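Local coordinates for ATP-dependent RNA helicase HrpB (Escherichia coli, PDB 6EUD), which hydrolyses ATP to ADP and phosphate as a DExH-box helicase of the DEAH/RHA type that binds single-stranded RNA, at residues M210-G224 with G286-V298. Residues are numbered along the deposited sequence; the frame is centred on the assembly and turned at random.
Sequences MLRQESGSLLLFLPG and GIRLVVDCAQERV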
ATOM      1  N   MET A 210      11.580  34.440 -16.024  1.00 31.13           N
ATOM      2  CA  MET A 210      10.315  34.455 -16.745  1.00 34.83           C
ATOM      3  C   MET A 210       9.618  35.826 -16.687  1.00 37.53           C
ATOM      4  O   MET A 210       9.054  36.299 -17.677  1.00 34.18           O
ATOM      5  CB  MET A 210       9.391  33.376 -16.204  1.00 38.92           C
ATOM      6  CG  MET A 210       8.233  33.087 -17.147  1.00 45.56           C
ATOM      7  SD  MET A 210       8.032  31.365 -17.427  1.00 91.99           S
ATOM      8  CE  MET A 210       6.598  31.426 -18.427  1.00 46.39           C
ATOM      9  N   LEU A 211       9.686  36.455 -15.521  1.00 34.98           N
ATOM     10  CA  LEU A 211       9.122  37.774 -15.311  1.00 38.13           C
ATOM     11  C   LEU A 211       9.827  38.797 -16.184  1.00 39.03           C
ATOM     12  O   LEU A 211       9.235  39.773 -16.623  1.00 38.37           O
ATOM     13  CB  LEU A 211       9.238  38.172 -13.835  1.00 37.26           C
ATOM     14  CG  LEU A 211       8.406  37.328 -12.865  1.00 38.45           C
ATOM     15  CD1 LEU A 211       8.690  37.705 -11.414  1.00 42.62           C
ATOM     16  CD2 LEU A 211       6.940  37.486 -13.178  1.00 36.92           C
ATOM     17  N   ARG A 212      11.107  38.566 -16.430  1.00 41.09           N
ATOM     18  CA  ARG A 212      11.907  39.513 -17.186  1.00 39.62           C
ATOM     19  C   ARG A 212      11.613  39.419 -18.676  1.00 34.65           C
ATOM     20  O   ARG A 212      11.641  40.413 -19.373  1.00 39.09           O
ATOM     21  CB  ARG A 212      13.392  39.278 -16.934  1.00 43.45           C
ATOM     22  CG  ARG A 212      14.310  40.379 -17.485  1.00 48.05           C
ATOM     23  CD  ARG A 212      15.786  39.974 -17.432  1.00 48.42           C
ATOM     24  NE  ARG A 212      16.083  38.893 -18.373  1.00 52.90           N
ATOM     25  CZ  ARG A 212      16.320  39.072 -19.672  1.00 62.21           C
ATOM     26  NH1 ARG A 212      16.302  40.296 -20.200  1.00 66.40           N
ATOM     27  NH2 ARG A 212      16.577  38.029 -20.455  1.00 65.44           N
ATOM     28  N   GLN A 213      11.345  38.218 -19.166  1.00 34.69           N
ATOM     29  CA  GLN A 213      11.170  38.037 -20.593  1.00 41.54           C
ATOM     30  C   GLN A 213       9.715  38.120 -21.017  1.00 39.65           C
ATOM     31  O   GLN A 213       9.418  38.419 -22.171  1.00 45.92           O
ATOM     32  CB  GLN A 213      11.756  36.696 -21.038  1.00 45.33           C
ATOM     33  CG  GLN A 213      13.263  36.625 -20.954  1.00 56.03           C
ATOM     34  CD  GLN A 213      13.808  35.390 -21.640  1.00 66.86           C
ATOM     35  OE1 GLN A 213      13.182  34.844 -22.550  1.00 74.18           O
ATOM     36  NE2 GLN A 213      14.976  34.934 -21.200  1.00 71.66           N
ATOM     37  N   GLU A 214       8.808  37.849 -20.092  1.00 33.24           N
ATOM     38  CA  GLU A 214       7.418  37.665 -20.471  1.00 36.28           C
ATOM     39  C   GLU A 214       6.527  38.623 -19.704  1.00 35.65           C
ATOM     40  O   GLU A 214       6.845  39.070 -18.605  1.00 36.46           O
ATOM     41  CB  GLU A 214       6.949  36.217 -20.246  1.00 35.76           C
ATOM     42  CG  GLU A 214       7.865  35.123 -20.785  1.00 40.00           C
ATOM     43  CD  GLU A 214       8.006  35.143 -22.286  1.00 47.37           C
ATOM     44  OE1 GLU A 214       7.156  35.758 -22.971  1.00 46.87           O
ATOM     45  OE2 GLU A 214       8.975  34.527 -22.779  1.00 50.58           O
ATOM     46  N   SER A 215       5.412  38.950 -20.331  1.00 35.28           N
ATOM     47  CA  SER A 215       4.430  39.862 -19.775  1.00 36.84           C
ATOM     48  C   SER A 215       3.375  39.090 -18.983  1.00 35.29           C
ATOM     49  O   SER A 215       3.027  37.969 -19.344  1.00 32.14           O
ATOM     50  CB  SER A 215       3.784  40.667 -20.908  1.00 38.53           C
ATOM     51  OG  SER A 215       2.555  41.224 -20.490  1.00 45.70           O
ATOM     52  N   GLY A 216       2.884  39.679 -17.893  1.00 37.83           N
ATOM     53  CA  GLY A 216       1.729  39.125 -17.197  1.00 36.86           C
ATOM     54  C   GLY A 216       1.955  38.687 -15.770  1.00 35.62           C
ATOM     55  O   GLY A 216       3.074  38.746 -15.263  1.00 35.77           O
ATOM     56  N   SER A 217       0.882  38.268 -15.112  1.00 34.16           N
ATOM     57  CA  SER A 217       0.995  37.713 -13.772  1.00 30.87           C
ATOM     58  C   SER A 217       1.278  36.233 -13.875  1.00 30.96           C
ATOM     59  O   SER A 217       0.965  35.587 -14.885  1.00 29.86           O
ATOM     60  CB  SER A 217      -0.262  37.963 -12.941  1.00 33.70           C
ATOM     61  OG  SER A 217      -0.330  39.323 -12.552  1.00 37.00           O
ATOM     62  N   LEU A 218       1.863  35.707 -12.804  1.00 31.51           N
ATOM     63  CA  LEU A 218       2.512  34.423 -12.838  1.00 29.81           C
ATOM     64  C   LEU A 218       2.056  33.568 -11.670  1.00 33.28           C
ATOM     65  O   LEU A 218       2.014  34.043 -10.530  1.00 34.44           O
ATOM     66  CB  LEU A 218       4.035  34.612 -12.809  1.00 29.82           C
ATOM     67  CG  LEU A 218       4.978  33.420 -12.997  1.00 24.75           C
ATOM     68  CD1 LEU A 218       6.351  33.892 -13.544  1.00 28.04           C
ATOM     69  CD2 LEU A 218       5.154  32.705 -11.676  1.00 24.45           C
ATOM     70  N   LEU A 219       1.747  32.304 -11.964  1.00 31.78           N
ATOM     71  CA  LEU A 219       1.355  31.326 -10.953  1.00 30.59           C
ATOM     72  C   LEU A 219       2.450  30.265 -10.805  1.00 32.55           C
ATOM     73  O   LEU A 219       2.802  29.556 -11.760  1.00 33.04           O
ATOM     74  CB  LEU A 219       0.018  30.657 -11.312  1.00 28.46           C
ATOM     75  CG  LEU A 219      -0.504  29.547 -10.377  1.00 30.76           C
ATOM     76  CD1 LEU A 219      -0.728  30.020  -8.912  1.00 25.23           C
ATOM     77  CD2 LEU A 219      -1.791  28.962 -10.954  1.00 29.68           C
ATOM     78  N   LEU A 220       2.980  30.168  -9.598  1.00 31.85           N
ATOM     79  CA  LEU A 220       4.091  29.276  -9.302  1.00 31.05           C
ATOM     80  C   LEU A 220       3.626  28.123  -8.415  1.00 31.03           C
ATOM     81  O   LEU A 220       3.193  28.359  -7.288  1.00 34.14           O
ATOM     82  CB  LEU A 220       5.213  30.068  -8.622  1.00 28.76           C
ATOM     83  CG  LEU A 220       6.386  29.323  -7.997  1.00 32.60           C
ATOM     84  CD1 LEU A 220       7.087  28.419  -9.013  1.00 29.26           C
ATOM     85  CD2 LEU A 220       7.365  30.344  -7.387  1.00 34.33           C
ATOM     86  N   PHE A 221       3.708  26.893  -8.921  1.00 27.28           N
ATOM     87  CA  PHE A 221       3.322  25.713  -8.144  1.00 29.90           C
ATOM     88  C   PHE A 221       4.512  25.173  -7.383  1.00 32.00           C
ATOM     89  O   PHE A 221       5.548  24.936  -7.977  1.00 31.66           O
ATOM     90  CB  PHE A 221       2.738  24.610  -9.046  1.00 29.33           C
ATOM     91  CG  PHE A 221       1.363  24.945  -9.626  1.00 30.83           C
ATOM     92  CD1 PHE A 221       1.226  25.387 -10.950  1.00 28.50           C
ATOM     93  CD2 PHE A 221       0.211  24.816  -8.850  1.00 30.95           C
ATOM     94  CE1 PHE A 221      -0.038  25.689 -11.492  1.00 27.07           C
ATOM     95  CE2 PHE A 221      -1.057  25.115  -9.380  1.00 27.15           C
ATOM     96  CZ  PHE A 221      -1.182  25.550 -10.701  1.00 24.31           C
ATOM     97  N   LEU A 222       4.351  24.987  -6.070  1.00 32.92           N
ATOM     98  CA  LEU A 222       5.396  24.459  -5.191  1.00 29.64           C
ATOM     99  C   LEU A 222       4.849  23.292  -4.356  1.00 33.51           C
ATOM    100  O   LEU A 222       3.630  23.121  -4.260  1.00 35.07           O
ATOM    101  CB  LEU A 222       5.923  25.587  -4.301  1.00 29.51           C
ATOM    102  CG  LEU A 222       6.663  26.612  -5.154  1.00 24.80           C
ATOM    103  CD1 LEU A 222       7.057  27.862  -4.383  1.00 24.64           C
ATOM    104  CD2 LEU A 222       7.886  25.919  -5.771  1.00 24.03           C
ATOM    105  N   PRO A 223       5.740  22.478  -3.746  1.00 34.62           N
ATOM    106  CA  PRO A 223       5.246  21.291  -3.024  1.00 35.50           C
ATOM    107  C   PRO A 223       4.496  21.597  -1.715  1.00 42.11           C
ATOM    108  O   PRO A 223       3.546  20.886  -1.386  1.00 49.87           O
ATOM    109  CB  PRO A 223       6.527  20.508  -2.714  1.00 33.71           C
ATOM    110  CG  PRO A 223       7.581  21.059  -3.668  1.00 27.76           C
ATOM    111  CD  PRO A 223       7.214  22.495  -3.828  1.00 31.43           C
ATOM    112  N   GLY A 224       4.927  22.610  -0.972  1.00 36.45           N
ATOM    113  CA  GLY A 224       4.278  22.938   0.279  1.00 34.42           C
ATOM    114  C   GLY A 224       4.618  24.303   0.841  1.00 40.00           C
ATOM    115  O   GLY A 224       5.401  25.062   0.256  1.00 42.45           O
ATOM    116  N   GLY A 286      -6.210  36.559 -13.501  1.00 39.52           N
ATOM    117  CA  GLY A 286      -5.220  37.463 -14.065  1.00 35.33           C
ATOM    118  C   GLY A 286      -3.934  36.773 -14.483  1.00 38.96           C
ATOM    119  O   GLY A 286      -2.927  37.436 -14.739  1.00 43.18           O
ATOM    120  N   ILE A 287      -3.959  35.443 -14.551  1.00 37.29           N
ATOM    121  CA  ILE A 287      -2.749  34.657 -14.798  1.00 34.36           C
ATOM    122  C   ILE A 287      -2.589  34.318 -16.268  1.00 35.38           C
ATOM    123  O   ILE A 287      -3.544  33.856 -16.888  1.00 39.22           O
ATOM    124  CB  ILE A 287      -2.757  33.342 -13.965  1.00 27.70           C
ATOM    125  CG1 ILE A 287      -2.926  33.663 -12.474  1.00 33.32           C
ATOM    126  CG2 ILE A 287      -1.481  32.542 -14.201  1.00 26.66           C
ATOM    127  CD1 ILE A 287      -1.725  34.431 -11.846  1.00 27.76           C
ATOM    128  N   ARG A 288      -1.398  34.551 -16.827  1.00 27.65           N
ATOM    129  CA  ARG A 288      -1.062  34.028 -18.169  1.00 32.13           C
ATOM    130  C   ARG A 288       0.332  33.359 -18.198  1.00 31.58           C
ATOM    131  O   ARG A 288       0.748  32.829 -19.215  1.00 36.00           O
ATOM    132  CB  ARG A 288      -1.148  35.138 -19.234  1.00 27.92           C
ATOM    133  CG  ARG A 288       0.018  36.078 -19.263  1.00 29.87           C
ATOM    134  CD  ARG A 288      -0.001  36.981 -20.503  1.00 31.89           C
ATOM    135  NE  ARG A 288       0.260  36.244 -21.743  1.00 34.21           N
ATOM    136  CZ  ARG A 288       1.438  36.194 -22.365  1.00 33.02           C
ATOM    137  NH1 ARG A 288       2.489  36.831 -21.872  1.00 30.45           N
ATOM    138  NH2 ARG A 288       1.564  35.506 -23.490  1.00 33.41           N
ATOM    139  N   LEU A 289       1.034  33.373 -17.066  1.00 29.43           N
ATOM    140  CA  LEU A 289       2.313  32.667 -16.901  1.00 27.06           C
ATOM    141  C   LEU A 289       2.226  31.647 -15.764  1.00 29.80           C
ATOM    142  O   LEU A 289       1.775  31.973 -14.668  1.00 32.15           O
ATOM    143  CB  LEU A 289       3.445  33.650 -16.602  1.00 25.22           C
ATOM    144  CG  LEU A 289       3.590  34.835 -17.568  1.00 28.92           C
ATOM    145  CD1 LEU A 289       4.706  35.755 -17.112  1.00 25.84           C
ATOM    146  CD2 LEU A 289       3.828  34.346 -18.985  1.00 25.48           C
ATOM    147  N   VAL A 290       2.657  30.417 -16.020  1.00 25.50           N
ATOM    148  CA  VAL A 290       2.794  29.434 -14.968  1.00 23.82           C
ATOM    149  C   VAL A 290       4.261  28.958 -14.842  1.00 30.58           C
ATOM    150  O   VAL A 290       4.984  28.763 -15.834  1.00 26.10           O
ATOM    151  CB  VAL A 290       1.838  28.241 -15.214  1.00 27.55           C
ATOM    152  CG1 VAL A 290       2.266  26.997 -14.449  1.00 23.32           C
ATOM    153  CG2 VAL A 290       0.382  28.637 -14.871  1.00 24.94           C
ATOM    154  N   VAL A 291       4.710  28.802 -13.605  1.00 30.06           N
ATOM    155  CA  VAL A 291       5.960  28.115 -13.363  1.00 26.72           C
ATOM    156  C   VAL A 291       5.645  26.926 -12.488  1.00 27.47           C
ATOM    157  O   VAL A 291       5.126  27.059 -11.388  1.00 30.69           O
ATOM    158  CB  VAL A 291       7.044  29.020 -12.709  1.00 27.07           C
ATOM    159  CG1 VAL A 291       8.304  28.202 -12.411  1.00 25.40           C
ATOM    160  CG2 VAL A 291       7.371  30.218 -13.619  1.00 23.08           C
ATOM    161  N   ASP A 292       5.970  25.753 -13.008  1.00 27.53           N
ATOM    162  CA  ASP A 292       5.624  24.485 -12.397  1.00 28.31           C
ATOM    163  C   ASP A 292       6.897  23.727 -11.980  1.00 31.66           C
ATOM    164  O   ASP A 292       7.692  23.272 -12.841  1.00 29.51           O
ATOM    165  CB  ASP A 292       4.774  23.656 -13.377  1.00 26.84           C
ATOM    166  CG  ASP A 292       4.554  22.228 -12.902  1.00 31.32           C
ATOM    167  OD1 ASP A 292       4.476  22.002 -11.672  1.00 35.88           O
ATOM    168  OD2 ASP A 292       4.464  21.329 -13.763  1.00 28.91           O
ATOM    169  N   CYS A 293       7.106  23.607 -10.669  1.00 28.61           N
ATOM    170  CA  CYS A 293       8.291  22.905 -10.160  1.00 35.47           C
ATOM    171  C   CYS A 293       8.221  21.402 -10.468  1.00 33.40           C
ATOM    172  O   CYS A 293       9.212  20.699 -10.342  1.00 35.18           O
ATOM    173  CB  CYS A 293       8.458  23.122  -8.641  1.00 38.39           C
ATOM    174  SG  CYS A 293       7.331  22.197  -7.576  1.00 75.45           S
ATOM    175  N   ALA A 294       7.030  20.935 -10.847  1.00 34.86           N
ATOM    176  CA  ALA A 294       6.737  19.534 -11.198  1.00 36.58           C
ATOM    177  C   ALA A 294       6.961  18.541 -10.063  1.00 40.96           C
ATOM    178  O   ALA A 294       7.180  17.358 -10.323  1.00 43.28           O
ATOM    179  CB  ALA A 294       7.546  19.105 -12.421  1.00 29.85           C
ATOM    180  N   GLN A 295       6.880  19.010  -8.819  1.00 42.90           N
ATOM    181  CA  GLN A 295       7.065  18.149  -7.651  1.00 45.59           C
ATOM    182  C   GLN A 295       5.936  18.270  -6.646  1.00 49.97           C
ATOM    183  O   GLN A 295       5.635  19.358  -6.177  1.00 54.36           O
ATOM    184  CB  GLN A 295       8.403  18.447  -6.991  1.00 45.80           C
ATOM    185  CG  GLN A 295       9.520  17.868  -7.817  1.00 56.04           C
ATOM    186  CD  GLN A 295      10.878  18.129  -7.261  1.00 61.67           C
ATOM    187  OE1 GLN A 295      11.021  18.760  -6.209  1.00 62.76           O
ATOM    188  NE2 GLN A 295      11.903  17.646  -7.966  1.00 62.64           N
ATOM    189  N   GLU A 296       5.308  17.133  -6.355  1.00 49.21           N
ATOM    190  CA  GLU A 296       4.189  17.023  -5.427  1.00 46.98           C
ATOM    191  C   GLU A 296       4.664  16.520  -4.070  1.00 44.69           C
ATOM    192  O   GLU A 296       5.700  15.854  -3.963  1.00 41.37           O
ATOM    193  CB  GLU A 296       3.132  16.050  -5.966  1.00 53.69           C
ATOM    194  CG  GLU A 296       1.880  16.675  -6.560  1.00 65.62           C
ATOM    195  CD  GLU A 296       1.031  15.654  -7.311  1.00 74.45           C
ATOM    196  OE1 GLU A 296       1.409  14.460  -7.313  1.00 73.70           O
ATOM    197  OE2 GLU A 296       0.003  16.046  -7.916  1.00 83.80           O
ATOM    198  N   ARG A 297       3.875  16.796  -3.037  1.00 42.61           N
ATOM    199  CA  ARG A 297       4.081  16.154  -1.749  1.00 40.66           C
ATOM    200  C   ARG A 297       2.896  15.235  -1.431  1.00 43.92           C
ATOM    201  O   ARG A 297       1.776  15.715  -1.237  1.00 49.21           O
ATOM    202  CB  ARG A 297       4.272  17.207  -0.661  1.00 41.32           C
ATOM    203  CG  ARG A 297       4.441  16.656   0.731  1.00 44.04           C
ATOM    204  CD  ARG A 297       5.239  17.637   1.590  1.00 48.05           C
ATOM    205  NE  ARG A 297       6.607  17.799   1.082  1.00 45.11           N
ATOM    206  CZ  ARG A 297       7.208  18.973   0.910  1.00 39.38           C
ATOM    207  NH1 ARG A 297       6.567  20.097   1.207  1.00 31.78           N
ATOM    208  NH2 ARG A 297       8.452  19.023   0.439  1.00 40.05           N
ATOM    209  N   VAL A 298       3.135  13.924  -1.383  1.00 42.47           N
ATOM    210  CA  VAL A 298       2.053  12.970  -1.108  1.00 46.77           C
ATOM    211  C   VAL A 298       2.320  12.049   0.085  1.00 45.75           C
ATOM    212  O   VAL A 298       3.469  11.734   0.412  1.00 42.43           O
ATOM    213  CB  VAL A 298       1.741  12.065  -2.348  1.00 41.88           C
ATOM    214  CG1 VAL A 298       1.118  12.882  -3.461  1.00 43.46           C
ATOM    215  CG2 VAL A 298       2.995  11.354  -2.841  1.00 38.78           C
TER
HETATM  216  O   HOH W   1       5.163  37.348 -22.869  1.00 34.96           O
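Two neighbouring parallel strands of the second RecA-like helicase domain, 217-221 and 287-292, meet here in the middle of the sheet, with strand 269-274 on the far side of the first and 333-337 beside the second. Leu219 ties the pair through both of its backbone polar atoms: its N gives to Leu289 O at 2.7 Å, and its O takes Val291 N at 2.8 Å. Phe221 N continues the ladder to Val291 O at 2.9 Å. At the start of the pairing the ladder forks, Ser217 O accepting from both Arg288 N and Leu289 N.

On one face, Leu218 lies crosswise over Leu289 and sets CD1 against Val291 CG2, which Met210 SD of helix 199-213 reaches at 4.0 Å. On the other, the edge of the Phe221 ring receives Val290 CG1 in its plane, 4.0 Å from CE1. Arg288 starts with CG wedged between its backbone N and carbonyl carbon (chi1 78°) and bends at chi3, bringing NH1 to Ser215 O at 2.8 Å, nearly in the guanidinium plane. The same NH1 donates to a water that also holds Ser215 N and Glu214 OE1, while NE binds Pro332 O; Glu214 OE2 forms a salt bridge with Arg189. A leucine here has no N-H to offer, so Ser215 O and the water would probably be left without this shared donor and the turn after the helix less firmly held. Past strand 217-221, Pro223 CB sits over one face of the guanidinium of Arg297, which lies where the second strand resumes after a short break, 4.0 Å from CZ, while Arg297 NH1 forms a salt bridge with Glu227 OE1.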